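Local coordinates for periplasmic protein-probably involved in high-affinity Fe2+ transport (Escherichia coli F11, PDB 5I0Y) that binds copper in the periplasm at a site required for its part in iron transport, probably high-affinity Fe2+ uptake, at residues Asn55-Gly60 and Arg136-Phe141; Tyr114-Pro119 and Phe141-Glu146. The protein carries 1 engineered substitution. One frame throughout, in Å; residues are numbered along the deposited sequence.

Interaction 1 (Asn55-Gly60 and Arg136-Phe141)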
# COMPACT_ATOMS: atom_id res chain seq x y z
N ASN B 55 -14.97 9.12 2.39
CA ASN B 55 -13.76 8.92 3.16
C ASN B 55 -13.05 10.26 3.38
O ASN B 55 -12.90 11.05 2.44
CB ASN B 55 -12.85 7.90 2.45
CG ASN B 55 -11.64 7.53 3.27
OD1 ASN B 55 -10.67 8.29 3.33
ND2 ASN B 55 -11.67 6.35 3.89
N LYS B 56 -12.63 10.49 4.62
CA LYS B 56 -12.08 11.78 5.03
C LYS B 56 -10.57 11.74 5.18
O LYS B 56 -9.95 12.72 5.64
CB LYS B 56 -12.71 12.24 6.35
CG LYS B 56 -14.21 12.49 6.25
CD LYS B 56 -14.75 13.11 7.53
CE LYS B 56 -15.16 12.07 8.56
NZ LYS B 56 -14.05 11.34 9.24
N ASN B 57 -9.97 10.62 4.77
CA ASN B 57 -8.53 10.45 4.87
C ASN B 57 -7.79 10.47 3.55
O ASN B 57 -6.62 10.09 3.50
CB ASN B 57 -8.20 9.18 5.63
CG ASN B 57 -8.74 9.19 7.05
OD1 ASN B 57 -9.53 8.34 7.42
ND2 ASN B 57 -8.33 10.17 7.84
N GLY B 58 -8.47 10.91 2.49
CA GLY B 58 -7.87 11.13 1.18
C GLY B 58 -8.01 10.00 0.18
O GLY B 58 -7.41 10.07 -0.87
N PHE B 59 -8.83 9.00 0.50
CA PHE B 59 -9.04 7.87 -0.42
C PHE B 59 -10.40 7.94 -1.10
O PHE B 59 -11.41 8.20 -0.46
CB PHE B 59 -8.85 6.53 0.32
CG PHE B 59 -7.50 6.39 0.95
CD1 PHE B 59 -6.39 6.02 0.18
CD2 PHE B 59 -7.32 6.70 2.29
CE1 PHE B 59 -5.12 5.95 0.76
CE2 PHE B 59 -6.07 6.61 2.87
CZ PHE B 59 -4.97 6.23 2.10
N GLY B 60 -10.42 7.69 -2.40
CA GLY B 60 -11.69 7.69 -3.15
C GLY B 60 -12.40 6.36 -3.02
O GLY B 60 -11.77 5.34 -2.70
N ARG B 136 -7.99 13.51 10.43
CA ARG B 136 -7.16 12.71 11.31
C ARG B 136 -7.46 11.24 11.14
O ARG B 136 -8.56 10.86 10.73
CB ARG B 136 -7.43 13.10 12.76
CG ARG B 136 -6.99 14.52 13.03
CD ARG B 136 -7.64 15.06 14.30
NE ARG B 136 -7.32 16.47 14.51
CZ ARG B 136 -7.94 17.49 13.93
NH1 ARG B 136 -8.94 17.31 13.07
NH2 ARG B 136 -7.56 18.73 14.21
N TRP B 137 -6.48 10.41 11.48
CA TRP B 137 -6.76 8.98 11.47
C TRP B 137 -7.71 8.60 12.55
O TRP B 137 -7.69 9.17 13.64
CB TRP B 137 -5.50 8.14 11.62
CG TRP B 137 -4.57 8.27 10.47
CD1 TRP B 137 -3.28 8.79 10.48
CD2 TRP B 137 -4.82 7.90 9.08
NE1 TRP B 137 -2.74 8.77 9.23
CE2 TRP B 137 -3.60 8.23 8.34
CE3 TRP B 137 -5.89 7.32 8.40
CZ2 TRP B 137 -3.48 8.00 6.98
CZ3 TRP B 137 -5.75 7.10 7.02
CH2 TRP B 137 -4.57 7.43 6.33
N TRP B 138 -8.54 7.62 12.24
CA TRP B 138 -9.31 6.90 13.24
C TRP B 138 -8.41 6.14 14.18
O TRP B 138 -7.24 5.89 13.87
CB TRP B 138 -10.28 5.95 12.55
CG TRP B 138 -9.72 5.32 11.29
CD1 TRP B 138 -9.88 5.75 9.97
CD2 TRP B 138 -8.88 4.13 11.21
NE1 TRP B 138 -9.23 4.91 9.10
CE2 TRP B 138 -8.60 3.92 9.78
CE3 TRP B 138 -8.36 3.23 12.13
CZ2 TRP B 138 -7.83 2.86 9.34
CZ3 TRP B 138 -7.59 2.16 11.68
CH2 TRP B 138 -7.34 1.97 10.31
N LYS B 139 -8.94 5.79 15.35
CA LYS B 139 -8.19 5.01 16.34
C LYS B 139 -8.26 3.53 15.99
O LYS B 139 -9.19 3.11 15.29
CB LYS B 139 -8.76 5.23 17.75
CG LYS B 139 -8.50 6.62 18.32
CD LYS B 139 -9.16 6.81 19.68
CE LYS B 139 -9.16 8.27 20.10
NZ LYS B 139 -10.31 9.04 19.52
N PRO B 140 -7.28 2.74 16.48
CA PRO B 140 -7.32 1.30 16.24
C PRO B 140 -8.68 0.69 16.63
O PRO B 140 -9.33 1.15 17.58
CB PRO B 140 -6.18 0.76 17.12
CG PRO B 140 -5.23 1.90 17.26
CD PRO B 140 -6.10 3.14 17.27
N PHE B 141 -9.12 -0.30 15.88
CA PHE B 141 -10.43 -0.90 16.11
C PHE B 141 -10.44 -2.34 15.65
O PHE B 141 -9.59 -2.78 14.84
CB PHE B 141 -11.54 -0.10 15.42
CG PHE B 141 -11.51 -0.18 13.91
CD1 PHE B 141 -12.38 -1.03 13.23
CD2 PHE B 141 -10.64 0.61 13.16
CE1 PHE B 141 -12.36 -1.12 11.84
CE2 PHE B 141 -10.62 0.52 11.76
CZ PHE B 141 -11.49 -0.34 11.11
O HOH W 1 -10.52 5.88 6.59
O HOH W 2 -10.99 11.62 9.90

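Interaction 2 (Tyr114-Pro119 and Phe141-Glu146)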
# COMPACT_ATOMS: atom_id res chain seq x y z
N TYR B 114 -10.53 -9.15 13.25
CA TYR B 114 -9.37 -8.44 12.74
C TYR B 114 -9.11 -7.22 13.61
O TYR B 114 -10.02 -6.46 13.88
CB TYR B 114 -9.57 -8.02 11.28
CG TYR B 114 -9.66 -9.16 10.28
CD1 TYR B 114 -9.23 -10.46 10.58
CD2 TYR B 114 -10.14 -8.91 8.98
CE1 TYR B 114 -9.33 -11.48 9.65
CE2 TYR B 114 -10.22 -9.92 8.04
CZ TYR B 114 -9.82 -11.20 8.38
OH TYR B 114 -9.86 -12.23 7.46
N HIS B 115 -7.86 -7.06 14.03
CA HIS B 115 -7.40 -5.93 14.86
C HIS B 115 -6.65 -4.99 13.98
O HIS B 115 -5.57 -5.34 13.49
CB HIS B 115 -6.51 -6.42 16.00
CG HIS B 115 -7.05 -7.64 16.72
ND1 HIS B 115 -8.15 -7.57 17.51
CD2 HIS B 115 -6.62 -8.96 16.75
CE1 HIS B 115 -8.41 -8.79 18.02
NE2 HIS B 115 -7.47 -9.64 17.56
N ILE B 116 -7.22 -3.80 13.73
CA ILE B 116 -6.71 -2.90 12.68
C ILE B 116 -6.13 -1.61 13.26
O ILE B 116 -6.75 -0.95 14.09
CB ILE B 116 -7.84 -2.59 11.69
CG1 ILE B 116 -8.38 -3.91 11.15
CG2 ILE B 116 -7.33 -1.75 10.52
CD1 ILE B 116 -9.58 -3.77 10.26
N GLU B 117 -4.93 -1.26 12.79
CA GLU B 117 -4.29 -0.01 13.17
C GLU B 117 -4.07 0.83 11.92
O GLU B 117 -3.82 0.27 10.85
CB GLU B 117 -2.95 -0.29 13.87
CG GLU B 117 -3.14 -0.79 15.29
CD GLU B 117 -1.90 -1.44 15.85
OE1 GLU B 117 -1.38 -2.39 15.23
OE2 GLU B 117 -1.42 -1.00 16.92
N PRO B 118 -4.18 2.16 12.04
CA PRO B 118 -4.18 3.04 10.88
C PRO B 118 -2.80 3.19 10.21
O PRO B 118 -1.79 2.79 10.78
CB PRO B 118 -4.68 4.38 11.45
CG PRO B 118 -4.18 4.35 12.86
CD PRO B 118 -4.38 2.92 13.29
N PRO B 119 -2.79 3.77 9.01
CA PRO B 119 -1.57 3.86 8.21
C PRO B 119 -0.41 4.60 8.86
O PRO B 119 0.74 4.36 8.49
CB PRO B 119 -2.05 4.56 6.94
CG PRO B 119 -3.48 4.13 6.82
CD PRO B 119 -3.97 4.19 8.24
N PHE B 141 -9.12 -0.30 15.88
CA PHE B 141 -10.43 -0.90 16.11
C PHE B 141 -10.44 -2.34 15.65
O PHE B 141 -9.59 -2.78 14.84
CB PHE B 141 -11.54 -0.10 15.42
CG PHE B 141 -11.51 -0.18 13.91
CD1 PHE B 141 -12.38 -1.03 13.23
CD2 PHE B 141 -10.64 0.61 13.16
CE1 PHE B 141 -12.36 -1.12 11.84
CE2 PHE B 141 -10.62 0.52 11.76
CZ PHE B 141 -11.49 -0.34 11.11
N ASP B 142 -11.44 -3.07 16.15
CA ASP B 142 -11.71 -4.43 15.74
C ASP B 142 -12.92 -4.51 14.82
O ASP B 142 -13.86 -3.73 14.91
CB ASP B 142 -12.05 -5.30 16.96
CG ASP B 142 -10.83 -5.70 17.78
OD1 ASP B 142 -9.68 -5.37 17.42
OD2 ASP B 142 -11.04 -6.38 18.80
N VAL B 143 -12.88 -5.51 13.95
CA VAL B 143 -14.06 -5.92 13.20
C VAL B 143 -14.17 -7.44 13.26
O VAL B 143 -13.16 -8.15 13.18
CB VAL B 143 -14.00 -5.40 11.76
CG1 VAL B 143 -12.68 -5.76 11.09
CG2 VAL B 143 -15.17 -5.94 10.99
N SER B 144 -15.39 -7.93 13.46
CA SER B 144 -15.62 -9.38 13.59
C SER B 144 -16.54 -9.98 12.55
O SER B 144 -17.41 -9.29 11.98
CB SER B 144 -16.18 -9.71 14.97
OG SER B 144 -15.23 -9.41 15.97
N TYR B 145 -16.33 -11.27 12.31
CA TYR B 145 -17.02 -12.02 11.25
C TYR B 145 -17.36 -13.39 11.78
O TYR B 145 -16.57 -13.96 12.54
CB TYR B 145 -16.10 -12.18 10.02
CG TYR B 145 -15.60 -10.86 9.50
CD1 TYR B 145 -16.37 -10.11 8.62
CD2 TYR B 145 -14.38 -10.34 9.92
CE1 TYR B 145 -15.94 -8.87 8.16
CE2 TYR B 145 -13.93 -9.12 9.45
CZ TYR B 145 -14.72 -8.39 8.59
OH TYR B 145 -14.29 -7.18 8.12
N GLU B 146 -18.50 -13.92 11.37
CA GLU B 146 -18.90 -15.29 11.71
C GLU B 146 -19.16 -16.04 10.42
O GLU B 146 -19.79 -15.54 9.50
CB GLU B 146 -20.15 -15.30 12.59
CG GLU B 146 -19.92 -14.75 13.99
CD GLU B 146 -21.12 -14.87 14.91
OE1 GLU B 146 -22.19 -15.31 14.46
OE2 GLU B 146 -20.98 -14.50 16.10

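Interaction 1 (Asn55-Gly60 and Arg136-Phe141)
The carbonyl oxygen of R136 is gripped by two donors, and both tie it to the loop 55-60. ND2 of N57 reaches R136 O at 3.0 Å with an N-H...O angle of 153°; the acceptor lies close to the amide plane of N57, whereas the donor stands well above the carbonyl plane of R136. ND2 also makes a weak hydrogen bond to G135 O. With CG of N57 anti to its own carbonyl carbon (chi1 -60°), the amide is sent across to R136 and the tryptophans. A water bonded at 2.7 Å to R136 O makes the second link and leads on, more weakly, to K56 NZ. At the other end of the N57 amide, OD1 accepts from a second water, 2.8 Å away, which in turn accepts hydrogen bonds from N55 ND2 and W138 NE1. OD1 thus reaches the indole N-H of W138 through this water and also touches W138 CD1 directly at 3.7 Å, amide and ring planes 71° apart.

CB of N57 packs on W137, 3.5 Å from CZ3. Further along the same indole, CH2 meets CE2 of F59 at 3.9 Å, rim to rim. V91 and E30 of the second subunit pack on F59 and W137. A buried amide with both ends engaged, its rotation set by distinct partners, thus joins two loops that lack regular secondary structure.

Interaction 2 (Tyr114-Pro119 and Phe141-Glu146)
Backbone hydrogen bonds between Y114 and V143, and between I116 and F141, make strands 114-117 and 141-146 antiparallel neighbours in one sheet. Each of these hydrogen-bonded pairs is closed by two N-H...O bonds: Y114 N to V143 O is 2.8 Å, and the return bond from V143 N to Y114 O is 3.0 Å. Between them lies the non-hydrogen-bonded pair H115 and D142, where the CA of D142 makes a CA-H...O contact with Y114 O.

That middle pair carries the polar side-chain link. H115 ND1 donates to D142 OD1 at 2.7 Å with an N-H...O angle of 161°. The oxygen lies near the imidazole plane, at the ring edge, yet the nitrogen approaches it from above the carboxylate plane, the two groups being turned 56° apart. Since NE2 of the same ring bonds to T73, the imidazole is held at both nitrogens, which would restrict its flipping.

The apolar contacts gather on the opposite face. With chi1 at 69°, CG of F141 sits between its own backbone N and carbonyl carbon, and the ring runs alongside I116, presenting one face to CB while CZ meets I116 CD1 at 4.0 Å. In one of its two conformers V143 places CG1 3.8 Å from the same CD1 and against Y114 CB. Beyond it, CD2 of Y114 approaches CE2 of Y145 at 3.8 Å, the rings obliquely inclined. Their hydroxyls are anchored to the backbone oxygens of Q46 and L19.

Strand 108-117 is flanked on its other side by strand 69-76, while strand 141-149 ends the sheet within this chain; the apolar face packs against strands 6-14 and 17-24, as in a beta sandwich.

In the fold
Interactions 1 and 2 illustrate how a sheet edge is continued into its loops. Their centres are 13 Å apart, and their segments alternate along the chain: 55-60, 114-119, 136-141, 141-146. F141 belongs to both, ending the loop of interaction 1 and opening the strand of interaction 2. W137 CH2 packs on P119 CG at 3.5 Å and W138 CH2 on P118 CA at 3.4 Å, so the tryptophans bridge the loop 55-60 and the residues just after strand 108-117. The centre of interaction 2 is about 9 Å from the centre of the chain, that of interaction 1 about 17 Å. The loops are thus held to the sandwich edge near the second subunit, the W137 side chain about 11 Å from a bound copper ion.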